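Local coordinates for CYTH domain-containing protein (Pyrococcus horikoshii, PDB 2EEN) that is of unknown function but carries a CYTH domain, so it probably acts on phosphorylated substrates, such as organic triphosphates, held within a beta tunnel, at residues H30-Y35 with A48-I53; F63-G68 with E80-I85; K102-V107 with L173-R178; K118-T123 with E151-I156. All blocks are in the same frame, centred on the assembly; numbering follows the deposited sequence.

Contact 1. Residues H30-Y35 with A48-I53; sequences HEDIYY and ALRIRI
Asp32 and Arg52 face each other across two antiparallel strands of the beta tunnel that defines the CYTH fold, a polar wall that settles its donors and acceptors. Their side chains lie alongside in a salt bridge. Arg52 NH2 reaches Asp32 OD2 at 3.0 Å, on the syn side but 28° out of the carboxylate plane; the bond from NE to OD1 is less certain, OD1 being modelled too close to a neighbour. Arg52 CD lies over the centre of the His30 ring (CH-pi), and His30 ND1 sits over one guanidinium face; the ring nitrogens bond Glu28 and Lys109. Two residues along, on the same face, Arg50 bends at chi3 (93°), so that NH1 donates in the guanidinium plane to Tyr34 OH (3.1 Å) while Arg50 CB rests on the Tyr34 ring. The gathered basic residues are consistent with a pocket for an anionic substrate. On the other face, Glu31 pairs with Arg55. Along the backbone, Glu31 with Ile53 and Ile33 with Ile51 each exchange two bonds, and Tyr35 N donates to Leu49 O. One water joins Tyr35 O to Leu49 N; another donates to Glu31 O and Ile51 O, each at 2.8 Å.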
loop_
_atom_site.group_PDB
_atom_site.type_symbol
_atom_site.label_atom_id
_atom_site.label_comp_id
_atom_site.label_asym_id
_atom_site.label_seq_id
_atom_site.Cartn_x
_atom_site.Cartn_y
_atom_site.Cartn_z
ATOM N N HIS A 30 0.230 19.485 5.876
ATOM C CA HIS A 30 -0.206 18.097 5.863
ATOM C C HIS A 30 -1.692 18.022 5.609
ATOM O O HIS A 30 -2.484 18.745 6.218
ATOM C CB HIS A 30 0.049 17.399 7.200
ATOM C CG HIS A 30 1.486 17.080 7.466
ATOM N ND1 HIS A 30 1.889 16.370 8.576
ATOM C CD2 HIS A 30 2.612 17.366 6.771
ATOM C CE1 HIS A 30 3.202 16.231 8.553
ATOM N NE2 HIS A 30 3.665 16.825 7.468
ATOM N N GLU A 31 -2.061 17.137 4.698
ATOM C CA GLU A 31 -3.455 16.892 4.381
ATOM C C GLU A 31 -3.571 15.381 4.514
ATOM O O GLU A 31 -3.062 14.634 3.682
ATOM C CB GLU A 31 -3.771 17.358 2.963
ATOM C CG GLU A 31 -3.788 18.875 2.834
ATOM C CD GLU A 31 -3.702 19.346 1.396
ATOM O OE1 GLU A 31 -4.413 18.782 0.538
ATOM O OE2 GLU A 31 -2.932 20.289 1.128
ATOM N N ASP A 32 -4.208 14.941 5.593
ATOM C CA ASP A 32 -4.366 13.518 5.855
ATOM C C ASP A 32 -5.775 13.035 5.637
ATOM O O ASP A 32 -6.740 13.714 5.993
ATOM C CB ASP A 32 -3.999 13.180 7.302
ATOM C CG ASP A 32 -2.571 13.508 7.631
ATOM O OD1 ASP A 32 -1.720 13.366 6.738
ATOM O OD2 ASP A 32 -2.301 13.888 8.790
ATOM N N ILE A 33 -5.892 11.855 5.044
ATOM C CA ILE A 33 -7.197 11.257 4.863
ATOM C C ILE A 33 -7.138 9.974 5.680
ATOM O O ILE A 33 -6.277 9.121 5.447
ATOM C CB ILE A 33 -7.507 10.912 3.386
ATOM C CG1 ILE A 33 -7.609 12.189 2.542
ATOM C CG2 ILE A 33 -8.836 10.186 3.307
ATOM C CD1 ILE A 33 -8.046 11.972 1.121
ATOM N N TYR A 34 -8.021 9.862 6.665
ATOM C CA TYR A 34 -8.064 8.668 7.495
ATOM C C TYR A 34 -9.183 7.769 7.021
ATOM O O TYR A 34 -10.249 8.246 6.631
ATOM C CB TYR A 34 -8.272 9.036 8.959
ATOM C CG TYR A 34 -7.019 9.542 9.608
ATOM C CD1 TYR A 34 -6.120 8.666 10.211
ATOM C CD2 TYR A 34 -6.721 10.903 9.610
ATOM C CE1 TYR A 34 -4.954 9.138 10.804
ATOM C CE2 TYR A 34 -5.555 11.383 10.200
ATOM C CZ TYR A 34 -4.681 10.495 10.792
ATOM O OH TYR A 34 -3.528 10.969 11.363
ATOM N N TYR A 35 -8.937 6.466 7.072
ATOM C CA TYR A 35 -9.886 5.468 6.606
ATOM C C TYR A 35 -10.426 4.533 7.659
ATOM O O TYR A 35 -9.822 4.336 8.710
ATOM C CB TYR A 35 -9.217 4.618 5.532
ATOM C CG TYR A 35 -8.842 5.396 4.312
ATOM C CD1 TYR A 35 -7.601 6.018 4.218
ATOM C CD2 TYR A 35 -9.736 5.534 3.251
ATOM C CE1 TYR A 35 -7.255 6.760 3.098
ATOM C CE2 TYR A 35 -9.401 6.269 2.128
ATOM C CZ TYR A 35 -8.160 6.878 2.058
ATOM O OH TYR A 35 -7.821 7.599 0.942
ATOM N N ALA A 48 -5.286 2.617 12.793
ATOM C CA ALA A 48 -5.519 3.714 11.868
ATOM C C ALA A 48 -4.826 3.439 10.543
ATOM O O ALA A 48 -3.808 2.746 10.487
ATOM C CB ALA A 48 -5.010 5.034 12.456
ATOM N N LEU A 49 -5.410 3.954 9.471
ATOM C CA LEU A 49 -4.823 3.817 8.151
ATOM C C LEU A 49 -5.019 5.187 7.539
ATOM O O LEU A 49 -6.132 5.715 7.509
ATOM C CB LEU A 49 -5.540 2.756 7.318
ATOM C CG LEU A 49 -4.887 2.586 5.943
ATOM C CD1 LEU A 49 -3.459 2.019 6.097
ATOM C CD2 LEU A 49 -5.735 1.656 5.098
ATOM N N ARG A 50 -3.934 5.768 7.055
ATOM C CA ARG A 50 -4.014 7.112 6.522
ATOM C C ARG A 50 -3.151 7.364 5.308
ATOM O O ARG A 50 -2.122 6.721 5.116
ATOM C CB ARG A 50 -3.611 8.072 7.649
ATOM C CG ARG A 50 -2.985 9.399 7.249
ATOM C CD ARG A 50 -2.258 10.024 8.452
ATOM N NE ARG A 50 -0.838 9.670 8.506
ATOM C CZ ARG A 50 -0.095 9.708 9.609
ATOM N NH1 ARG A 50 -0.636 10.074 10.760
ATOM N NH2 ARG A 50 1.195 9.397 9.561
ATOM N N ILE A 51 -3.609 8.271 4.456
ATOM C CA ILE A 51 -2.792 8.688 3.333
ATOM C C ILE A 51 -2.511 10.139 3.654
ATOM O O ILE A 51 -3.436 10.932 3.865
ATOM C CB ILE A 51 -3.505 8.594 1.983
ATOM C CG1 ILE A 51 -3.511 7.137 1.523
ATOM C CG2 ILE A 51 -2.769 9.455 0.957
ATOM C CD1 ILE A 51 -4.279 6.886 0.256
ATOM N N ARG A 52 -1.228 10.474 3.722
ATOM C CA ARG A 52 -0.807 11.830 4.021
ATOM C C ARG A 52 -0.128 12.489 2.847
ATOM O O ARG A 52 0.737 11.896 2.206
ATOM C CB ARG A 52 0.174 11.845 5.191
ATOM C CG ARG A 52 1.003 13.123 5.257
ATOM C CD ARG A 52 1.796 13.171 6.542
ATOM N NE ARG A 52 0.896 13.200 7.690
ATOM C CZ ARG A 52 1.285 13.084 8.954
ATOM N NH1 ARG A 52 2.571 12.926 9.251
ATOM N NH2 ARG A 52 0.383 13.137 9.923
ATOM N N ILE A 53 -0.538 13.720 2.566
ATOM C CA ILE A 53 0.087 14.503 1.513
ATOM C C ILE A 53 0.845 15.572 2.282
ATOM O O ILE A 53 0.256 16.336 3.048
ATOM C CB ILE A 53 -0.947 15.156 0.579
ATOM C CG1 ILE A 53 -1.759 14.070 -0.135
ATOM C CG2 ILE A 53 -0.230 16.035 -0.444
ATOM C CD1 ILE A 53 -2.862 14.609 -1.033
HETATM O O HOH W 1 -4.290 12.773 1.964
HETATM O O HOH W 2 -7.825 5.551 10.162
#

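Contact 2. Residues F63-G68 with E80-I85; sequences FLTYKG and EIEVEI
Leu64 and Val83 form the apolar centre of this beta hairpin, with Leu64 CB 3.8 Å from Val83 CG2. That methyl stands between the backbone N and the carbonyl carbon of its own residue, turned to the Leu64 side. Ile85 CD1 adds to the cluster at 4.1 Å from Leu64 CB, and along the same face Ile81 CD1 meets Tyr66 at ring atom CD2. Beneath these side chains, Leu64 with Val83 and Tyr66 with Ile81 are hydrogen-bonded antiparallel pairs, the shortest bond being Tyr66 N to Ile81 O at 2.8 Å. The opposite face is mostly polar. Thr65 keeps OG1 beside its backbone N (chi1 -55°), on the side of Glu82, and OG1 donates to Glu82 OE1 in a very short bond of 2.5 Å. Lys67 and Glu80 run side by side into a salt bridge, with NZ 3.4 Å from OE1. At the far end of this face, the Phe63 ring packs on the aliphatic stem of Glu84, with CE2 3.5 Å from CG. Strand 48-56 continues the sheet beyond strand 59-70, whereas 78-85 is the last strand within the chain; the apolar face is met by Tyr92 and Leu95 of the second subunit.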
loop_
_atom_site.group_PDB
_atom_site.type_symbol
_atom_site.label_atom_id
_atom_site.label_comp_id
_atom_site.label_asym_id
_atom_site.label_seq_id
_atom_site.Cartn_x
_atom_site.Cartn_y
_atom_site.Cartn_z
ATOM N N PHE A 63 2.387 9.667 1.719
ATOM C CA PHE A 63 2.678 8.446 2.453
ATOM C C PHE A 63 1.411 7.708 2.841
ATOM O O PHE A 63 0.374 8.321 3.085
ATOM C CB PHE A 63 3.460 8.759 3.738
ATOM C CG PHE A 63 4.741 9.510 3.508
ATOM C CD1 PHE A 63 4.735 10.894 3.361
ATOM C CD2 PHE A 63 5.947 8.831 3.415
ATOM C CE1 PHE A 63 5.924 11.593 3.124
ATOM C CE2 PHE A 63 7.139 9.516 3.179
ATOM C CZ PHE A 63 7.125 10.904 3.033
ATOM N N LEU A 64 1.506 6.384 2.870
ATOM C CA LEU A 64 0.408 5.524 3.293
ATOM C C LEU A 64 0.931 4.957 4.605
ATOM O O LEU A 64 1.992 4.329 4.641
ATOM C CB LEU A 64 0.171 4.398 2.286
ATOM C CG LEU A 64 -0.798 3.301 2.734
ATOM C CD1 LEU A 64 -2.172 3.891 3.028
ATOM C CD2 LEU A 64 -0.915 2.258 1.636
ATOM N N THR A 65 0.191 5.178 5.683
ATOM C CA THR A 65 0.642 4.728 6.986
ATOM C C THR A 65 -0.404 3.968 7.769
ATOM O O THR A 65 -1.566 4.372 7.834
ATOM C CB THR A 65 1.079 5.935 7.835
ATOM O OG1 THR A 65 2.065 6.688 7.116
ATOM C CG2 THR A 65 1.652 5.483 9.170
ATOM N N TYR A 66 0.024 2.847 8.338
ATOM C CA TYR A 66 -0.830 2.040 9.197
ATOM C C TYR A 66 -0.281 2.259 10.590
ATOM O O TYR A 66 0.936 2.265 10.794
ATOM C CB TYR A 66 -0.713 0.545 8.896
ATOM C CG TYR A 66 -1.299 -0.333 9.993
ATOM C CD1 TYR A 66 -2.673 -0.556 10.081
ATOM C CD2 TYR A 66 -0.475 -0.907 10.963
ATOM C CE1 TYR A 66 -3.210 -1.327 11.110
ATOM C CE2 TYR A 66 -0.998 -1.676 11.992
ATOM C CZ TYR A 66 -2.367 -1.881 12.061
ATOM O OH TYR A 66 -2.886 -2.650 13.073
ATOM N N LYS A 67 -1.175 2.456 11.546
ATOM C CA LYS A 67 -0.751 2.604 12.925
ATOM C C LYS A 67 -1.444 1.551 13.771
ATOM O O LYS A 67 -2.656 1.346 13.665
ATOM C CB LYS A 67 -1.066 3.998 13.448
ATOM C CG LYS A 67 -0.188 5.066 12.817
ATOM C CD LYS A 67 0.023 6.228 13.761
ATOM C CE LYS A 67 0.911 7.280 13.124
ATOM N NZ LYS A 67 1.273 8.340 14.103
ATOM N N GLY A 68 -0.658 0.880 14.605
ATOM C CA GLY A 68 -1.197 -0.149 15.470
ATOM C C GLY A 68 -1.718 0.478 16.745
ATOM O O GLY A 68 -1.669 1.697 16.907
ATOM N N GLU A 80 4.126 1.318 13.719
ATOM C CA GLU A 80 3.735 1.982 12.489
ATOM C C GLU A 80 4.394 1.321 11.303
ATOM O O GLU A 80 5.532 0.849 11.391
ATOM C CB GLU A 80 4.139 3.461 12.514
ATOM C CG GLU A 80 3.431 4.291 13.573
ATOM C CD GLU A 80 3.904 5.734 13.593
ATOM O OE1 GLU A 80 3.711 6.439 12.577
ATOM O OE2 GLU A 80 4.471 6.160 14.624
ATOM N N ILE A 81 3.659 1.272 10.203
ATOM C CA ILE A 81 4.180 0.734 8.960
ATOM C C ILE A 81 3.883 1.862 7.988
ATOM O O ILE A 81 2.731 2.271 7.819
ATOM C CB ILE A 81 3.448 -0.534 8.516
ATOM C CG1 ILE A 81 3.543 -1.603 9.609
ATOM C CG2 ILE A 81 4.070 -1.051 7.216
ATOM C CD1 ILE A 81 2.728 -2.849 9.303
ATOM N N GLU A 82 4.926 2.390 7.368
ATOM C CA GLU A 82 4.741 3.492 6.447
ATOM C C GLU A 82 5.514 3.295 5.168
ATOM O O GLU A 82 6.673 2.880 5.184
ATOM C CB GLU A 82 5.183 4.793 7.112
ATOM C CG GLU A 82 5.140 6.018 6.220
ATOM C CD GLU A 82 5.235 7.301 7.021
ATOM O OE1 GLU A 82 4.295 7.587 7.795
ATOM O OE2 GLU A 82 6.246 8.021 6.891
ATOM N N VAL A 83 4.853 3.581 4.058
ATOM C CA VAL A 83 5.486 3.478 2.758
ATOM C C VAL A 83 5.229 4.788 2.047
ATOM O O VAL A 83 4.209 5.446 2.276
ATOM C CB VAL A 83 4.906 2.326 1.923
ATOM C CG1 VAL A 83 5.218 1.002 2.606
ATOM C CG2 VAL A 83 3.405 2.500 1.748
ATOM N N GLU A 84 6.165 5.173 1.193
ATOM C CA GLU A 84 6.014 6.408 0.461
ATOM C C GLU A 84 5.402 6.129 -0.897
ATOM O O GLU A 84 5.828 5.211 -1.607
ATOM C CB GLU A 84 7.367 7.100 0.284
ATOM C CG GLU A 84 7.225 8.553 -0.145
ATOM C CD GLU A 84 8.552 9.267 -0.286
ATOM O OE1 GLU A 84 9.518 8.876 0.404
ATOM O OE2 GLU A 84 8.619 10.235 -1.075
ATOM N N ILE A 85 4.385 6.912 -1.240
ATOM C CA ILE A 85 3.715 6.801 -2.528
ATOM C C ILE A 85 4.474 7.773 -3.426
ATOM O O ILE A 85 4.298 8.983 -3.331
ATOM C CB ILE A 85 2.232 7.212 -2.420
ATOM C CG1 ILE A 85 1.466 6.158 -1.613
ATOM C CG2 ILE A 85 1.629 7.375 -3.814
ATOM C CD1 ILE A 85 0.088 6.597 -1.168
#

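Contact 3. Residues K102-V107 with L173-R178; sequences KEVLKV and LLLEKR
Leu105 reaches from its strand onto the last turn of the C-terminal helix, where its methyl CD2 sits only 3.4 Å from Leu174 CB, tighter than an ordinary carbon contact. Leu105 places CG opposite its backbone N (chi1 -169°), which sends the branch out to the helix, and the two side chains cross at about a right angle. Leu174 then turns its own CD1 to Val107 CG2 at 3.8 Å, and Leu175 CD2 meets Val104 CG1 at 3.9 Å, so three strand residues engage two consecutive helix leucines, largely through methyl groups. Arg178 closes the patch from the chain end. Its guanidinium lays one face against Leu105 CD1, but the approach is implausibly close, and this last modelled residue also touches a crystal neighbour, so the detail is doubtful. In the next shell, Tyr170 and Leu171, earlier in the same helix, press on Val107 and Leu105, and Leu130 backs Leu174. On the other side of the strand, Lys106 points away and joins Glu103 through a very short salt bridge, NZ to OE2 at 2.5 Å. Opposite Tyr34 of strand 23-36 stand both Val104 and Leu105. That irregularity is a classic beta bulge, here at the start of a tunnel strand whose side chains hold the terminal helix against the CYTH sheet.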
loop_
_atom_site.group_PDB
_atom_site.type_symbol
_atom_site.label_atom_id
_atom_site.label_comp_id
_atom_site.label_asym_id
_atom_site.label_seq_id
_atom_site.Cartn_x
_atom_site.Cartn_y
_atom_site.Cartn_z
ATOM N N LYS A 102 -13.170 3.193 3.587
ATOM C CA LYS A 102 -13.872 4.438 3.361
ATOM C C LYS A 102 -13.311 5.578 4.187
ATOM O O LYS A 102 -12.957 5.399 5.353
ATOM C CB LYS A 102 -15.354 4.239 3.678
ATOM C CG LYS A 102 -16.007 3.148 2.829
ATOM C CD LYS A 102 -15.971 3.522 1.351
ATOM C CE LYS A 102 -16.461 2.391 0.462
ATOM N NZ LYS A 102 -15.298 1.835 -0.283
ATOM N N GLU A 103 -13.238 6.749 3.565
ATOM C CA GLU A 103 -12.731 7.930 4.237
ATOM C C GLU A 103 -13.610 8.229 5.441
ATOM O O GLU A 103 -14.840 8.236 5.346
ATOM C CB GLU A 103 -12.740 9.129 3.289
ATOM C CG GLU A 103 -12.191 10.402 3.912
ATOM C CD GLU A 103 -12.502 11.641 3.093
ATOM O OE1 GLU A 103 -12.329 11.595 1.858
ATOM O OE2 GLU A 103 -12.910 12.662 3.688
ATOM N N VAL A 104 -12.967 8.461 6.578
ATOM C CA VAL A 104 -13.667 8.788 7.806
ATOM C C VAL A 104 -13.616 10.296 7.958
ATOM O O VAL A 104 -14.628 10.943 8.222
ATOM C CB VAL A 104 -12.986 8.145 9.021
ATOM C CG1 VAL A 104 -13.669 8.597 10.301
ATOM C CG2 VAL A 104 -13.040 6.638 8.898
ATOM N N LEU A 105 -12.427 10.853 7.774
ATOM C CA LEU A 105 -12.242 12.289 7.903
ATOM C C LEU A 105 -10.917 12.731 7.310
ATOM O O LEU A 105 -9.982 11.935 7.180
ATOM C CB LEU A 105 -12.279 12.681 9.379
ATOM C CG LEU A 105 -12.364 14.184 9.649
ATOM C CD1 LEU A 105 -13.695 14.726 9.153
ATOM C CD2 LEU A 105 -12.220 14.435 11.130
ATOM N N LYS A 106 -10.854 14.005 6.946
ATOM C CA LYS A 106 -9.647 14.597 6.404
ATOM C C LYS A 106 -9.115 15.575 7.437
ATOM O O LYS A 106 -9.835 16.467 7.891
ATOM C CB LYS A 106 -9.943 15.342 5.110
ATOM C CG LYS A 106 -10.160 14.446 3.906
ATOM C CD LYS A 106 -9.921 15.212 2.616
ATOM C CE LYS A 106 -11.119 15.072 1.677
ATOM N NZ LYS A 106 -12.386 14.681 2.365
ATOM N N VAL A 107 -7.852 15.403 7.808
ATOM C CA VAL A 107 -7.226 16.270 8.792
ATOM C C VAL A 107 -6.184 17.121 8.086
ATOM O O VAL A 107 -5.282 16.604 7.439
ATOM C CB VAL A 107 -6.554 15.444 9.914
ATOM C CG1 VAL A 107 -5.936 16.375 10.949
ATOM C CG2 VAL A 107 -7.581 14.529 10.565
ATOM N N LEU A 173 -9.988 13.614 18.073
ATOM C CA LEU A 173 -10.441 14.893 18.587
ATOM C C LEU A 173 -11.446 15.513 17.627
ATOM O O LEU A 173 -12.463 16.062 18.051
ATOM C CB LEU A 173 -9.245 15.832 18.780
ATOM C CG LEU A 173 -8.290 15.400 19.893
ATOM C CD1 LEU A 173 -7.069 16.293 19.890
ATOM C CD2 LEU A 173 -8.999 15.468 21.241
ATOM N N LEU A 174 -11.171 15.420 16.331
ATOM C CA LEU A 174 -12.091 15.993 15.362
ATOM C C LEU A 174 -13.388 15.191 15.298
ATOM O O LEU A 174 -14.456 15.767 15.139
ATOM C CB LEU A 174 -11.436 16.085 13.982
ATOM C CG LEU A 174 -10.414 17.223 13.872
ATOM C CD1 LEU A 174 -9.465 16.978 12.705
ATOM C CD2 LEU A 174 -11.147 18.548 13.717
ATOM N N LEU A 175 -13.302 13.874 15.445
ATOM C CA LEU A 175 -14.509 13.047 15.385
ATOM C C LEU A 175 -15.455 13.338 16.534
ATOM O O LEU A 175 -16.681 13.245 16.388
ATOM C CB LEU A 175 -14.139 11.562 15.379
ATOM C CG LEU A 175 -13.536 11.070 14.060
ATOM C CD1 LEU A 175 -13.227 9.583 14.163
ATOM C CD2 LEU A 175 -14.507 11.339 12.916
ATOM N N GLU A 176 -14.888 13.696 17.676
ATOM C CA GLU A 176 -15.694 14.009 18.847
ATOM C C GLU A 176 -16.554 15.234 18.577
ATOM O O GLU A 176 -17.667 15.347 19.089
ATOM C CB GLU A 176 -14.798 14.294 20.050
ATOM C CG GLU A 176 -14.093 13.093 20.631
ATOM C CD GLU A 176 -13.241 13.462 21.830
ATOM O OE1 GLU A 176 -13.756 14.168 22.727
ATOM O OE2 GLU A 176 -12.064 13.047 21.882
ATOM N N LYS A 177 -16.030 16.145 17.764
ATOM C CA LYS A 177 -16.719 17.388 17.438
ATOM C C LYS A 177 -17.645 17.312 16.227
ATOM O O LYS A 177 -18.149 18.331 15.757
ATOM C CB LYS A 177 -15.682 18.496 17.249
ATOM C CG LYS A 177 -14.903 18.790 18.525
ATOM C CD LYS A 177 -13.780 19.779 18.295
ATOM C CE LYS A 177 -13.040 20.073 19.592
ATOM N NZ LYS A 177 -13.914 20.742 20.595
ATOM N N ARG A 178 -17.870 16.100 15.730
ATOM C CA ARG A 178 -18.749 15.891 14.585
ATOM C C ARG A 178 -20.206 15.947 15.024
ATOM O O ARG A 178 -21.019 16.559 14.297
ATOM C CB ARG A 178 -18.454 14.538 13.934
ATOM C CG ARG A 178 -17.249 14.555 13.015
ATOM C CD ARG A 178 -17.678 14.788 11.576
ATOM N NE ARG A 178 -16.779 15.690 10.863
ATOM C CZ ARG A 178 -16.793 15.861 9.545
ATOM N NH1 ARG A 178 -17.652 15.182 8.797
ATOM N NH2 ARG A 178 -15.963 16.726 8.975
#

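Contact 4. Residues K118-T123 with E151-I156; sequences KGVTIT and EKLEKI
Val120 and Ile122 meet Leu153 and Ile156 where helix 146-160 lies against the curved sheet of the CYTH fold, a worked case of helix-on-sheet packing. The axes of strand 120-123 and helix 151-156 run 10.8 Å apart, with an angle of 42° between them, and methyl groups bridge the gap. The apolar contacts come first. Val120 CG1 touches two helix residues one turn apart, Leu153 CD1 at 4.2 Å and Ile156 CD1 at 4.3 Å; the valine and leucine side chains run antiparallel, meeting at their methyl ends. Ile122, two residues on and therefore on the same face of the strand, adds the next contact along the helix. Ile136 of strand 131-139 touches both Leu153 and Ile156, Val116 of strand 102-117 meets Ile122 and Ile156, and Leu6 of strand 3-9 meets Leu153, so the helix rests on four adjacent strands rather than one. The polar share is small and lies at the margin. Lys152 passes its aliphatic chain by Val120, while its NZ forms a salt bridge with Glu117. Within the helix, the bond from Lys155 N to Glu151 O (3.0 Å) belongs to the regular backbone pattern. Ile156 sets CG1 beside its backbone N (chi1 -68°) and CG2 anti to it, which lets the two branches serve different strand residues: CD1 meets Val120, and CG2 lies 4.0 Å from Ile122 CD1.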
loop_
_atom_site.group_PDB
_atom_site.type_symbol
_atom_site.label_atom_id
_atom_site.label_comp_id
_atom_site.label_asym_id
_atom_site.label_seq_id
_atom_site.Cartn_x
_atom_site.Cartn_y
_atom_site.Cartn_z
ATOM N N LYS A 118 19.901 15.075 18.938
ATOM C CA LYS A 118 20.031 13.991 17.990
ATOM C C LYS A 118 18.861 13.028 18.083
ATOM O O LYS A 118 18.596 12.451 19.136
ATOM C CB LYS A 118 21.340 13.242 18.203
ATOM C CG LYS A 118 21.581 12.188 17.143
ATOM C CD LYS A 118 22.943 11.545 17.296
ATOM C CE LYS A 118 23.163 10.500 16.227
ATOM N NZ LYS A 118 22.244 9.345 16.404
ATOM N N GLY A 119 18.152 12.880 16.974
ATOM C CA GLY A 119 17.029 11.964 16.939
ATOM C C GLY A 119 15.777 12.441 17.640
ATOM O O GLY A 119 14.829 11.671 17.781
ATOM N N VAL A 120 15.762 13.695 18.082
ATOM C CA VAL A 120 14.581 14.239 18.756
ATOM C C VAL A 120 14.109 15.483 18.024
ATOM O O VAL A 120 14.875 16.436 17.835
ATOM C CB VAL A 120 14.866 14.605 20.213
ATOM C CG1 VAL A 120 13.580 15.086 20.879
ATOM C CG2 VAL A 120 15.427 13.390 20.957
ATOM N N THR A 121 12.842 15.467 17.619
ATOM C CA THR A 121 12.265 16.575 16.882
ATOM C C THR A 121 10.964 17.069 17.502
ATOM O O THR A 121 10.183 16.287 18.034
ATOM C CB THR A 121 11.973 16.153 15.421
ATOM O OG1 THR A 121 13.175 15.648 14.827
ATOM C CG2 THR A 121 11.471 17.338 14.603
ATOM N N ILE A 122 10.748 18.374 17.421
ATOM C CA ILE A 122 9.530 18.989 17.931
ATOM C C ILE A 122 8.774 19.589 16.760
ATOM O O ILE A 122 9.377 20.141 15.844
ATOM C CB ILE A 122 9.851 20.118 18.933
ATOM C CG1 ILE A 122 9.960 19.536 20.337
ATOM C CG2 ILE A 122 8.776 21.214 18.877
ATOM C CD1 ILE A 122 10.458 20.534 21.347
ATOM N N THR A 123 7.452 19.483 16.777
ATOM C CA THR A 123 6.684 20.085 15.706
ATOM C C THR A 123 5.627 21.008 16.272
ATOM O O THR A 123 5.000 20.704 17.288
ATOM C CB THR A 123 6.009 19.023 14.817
ATOM O OG1 THR A 123 5.099 18.235 15.598
ATOM C CG2 THR A 123 7.061 18.119 14.208
ATOM N N GLU A 151 9.612 9.894 29.363
ATOM C CA GLU A 151 9.970 10.793 30.453
ATOM C C GLU A 151 10.857 11.920 29.937
ATOM O O GLU A 151 10.674 13.086 30.292
ATOM C CB GLU A 151 10.698 10.018 31.554
ATOM C CG GLU A 151 9.901 8.842 32.097
ATOM C CD GLU A 151 10.597 8.133 33.244
ATOM O OE1 GLU A 151 11.803 7.830 33.120
ATOM O OE2 GLU A 151 9.931 7.869 34.270
ATOM N N LYS A 152 11.806 11.568 29.081
ATOM C CA LYS A 152 12.723 12.545 28.515
ATOM C C LYS A 152 11.977 13.569 27.666
ATOM O O LYS A 152 12.191 14.775 27.791
ATOM C CB LYS A 152 13.765 11.827 27.663
ATOM C CG LYS A 152 14.704 12.740 26.932
ATOM C CD LYS A 152 15.553 11.940 25.973
ATOM C CE LYS A 152 16.530 12.828 25.254
ATOM N NZ LYS A 152 17.543 13.399 26.186
ATOM N N LEU A 153 11.097 13.084 26.798
ATOM C CA LEU A 153 10.344 13.982 25.935
ATOM C C LEU A 153 9.319 14.816 26.691
ATOM O O LEU A 153 9.103 15.986 26.370
ATOM C CB LEU A 153 9.666 13.191 24.812
ATOM C CG LEU A 153 10.490 13.038 23.525
ATOM C CD1 LEU A 153 11.920 12.613 23.835
ATOM C CD2 LEU A 153 9.810 12.019 22.618
ATOM N N GLU A 154 8.690 14.222 27.701
ATOM C CA GLU A 154 7.710 14.960 28.474
ATOM C C GLU A 154 8.420 16.119 29.163
ATOM O O GLU A 154 7.891 17.222 29.233
ATOM C CB GLU A 154 7.044 14.067 29.524
ATOM C CG GLU A 154 5.812 14.705 30.138
ATOM C CD GLU A 154 5.206 13.876 31.252
ATOM O OE1 GLU A 154 5.054 12.649 31.071
ATOM O OE2 GLU A 154 4.866 14.457 32.304
ATOM N N LYS A 155 9.628 15.863 29.660
ATOM C CA LYS A 155 10.397 16.908 30.332
ATOM C C LYS A 155 10.704 18.065 29.388
ATOM O O LYS A 155 10.564 19.231 29.752
ATOM C CB LYS A 155 11.704 16.343 30.899
ATOM C CG LYS A 155 12.572 17.395 31.580
ATOM C CD LYS A 155 13.736 16.765 32.330
ATOM C CE LYS A 155 14.394 17.779 33.250
ATOM N NZ LYS A 155 15.477 17.173 34.071
ATOM N N ILE A 156 11.116 17.745 28.164
ATOM C CA ILE A 156 11.426 18.776 27.180
ATOM C C ILE A 156 10.211 19.662 26.911
ATOM O O ILE A 156 10.321 20.887 26.889
ATOM C CB ILE A 156 11.913 18.145 25.861
ATOM C CG1 ILE A 156 13.277 17.485 26.083
ATOM C CG2 ILE A 156 12.013 19.202 24.776
ATOM C CD1 ILE A 156 13.728 16.624 24.932
#

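In the fold
All four contacts reach one antiparallel sheet. Strands 102-117, 23-36, 48-56, 59-70 and 78-85, running out to the edge, carry contacts 3, 1 and 2 in that spatial order. Contact 1 is the hub: its centre lies 9 Å from that of contact 2 and 11 Å from that of contact 3, and probable backbone hydrogen bonds join it to both. Contact 4 stands apart, its centre 24 Å from contact 1 and 28 Å from contact 3. Contacts 1 and 2 close in series along the chain, whereas contact 4 is nested inside the loop closed by contact 3. Thus sequence-near antiparallel strand pairs build the tunnel wall, and two later helices pack on the sheet at distant places; Cys39, between the strands of contact 1, forms an interchain disulfide.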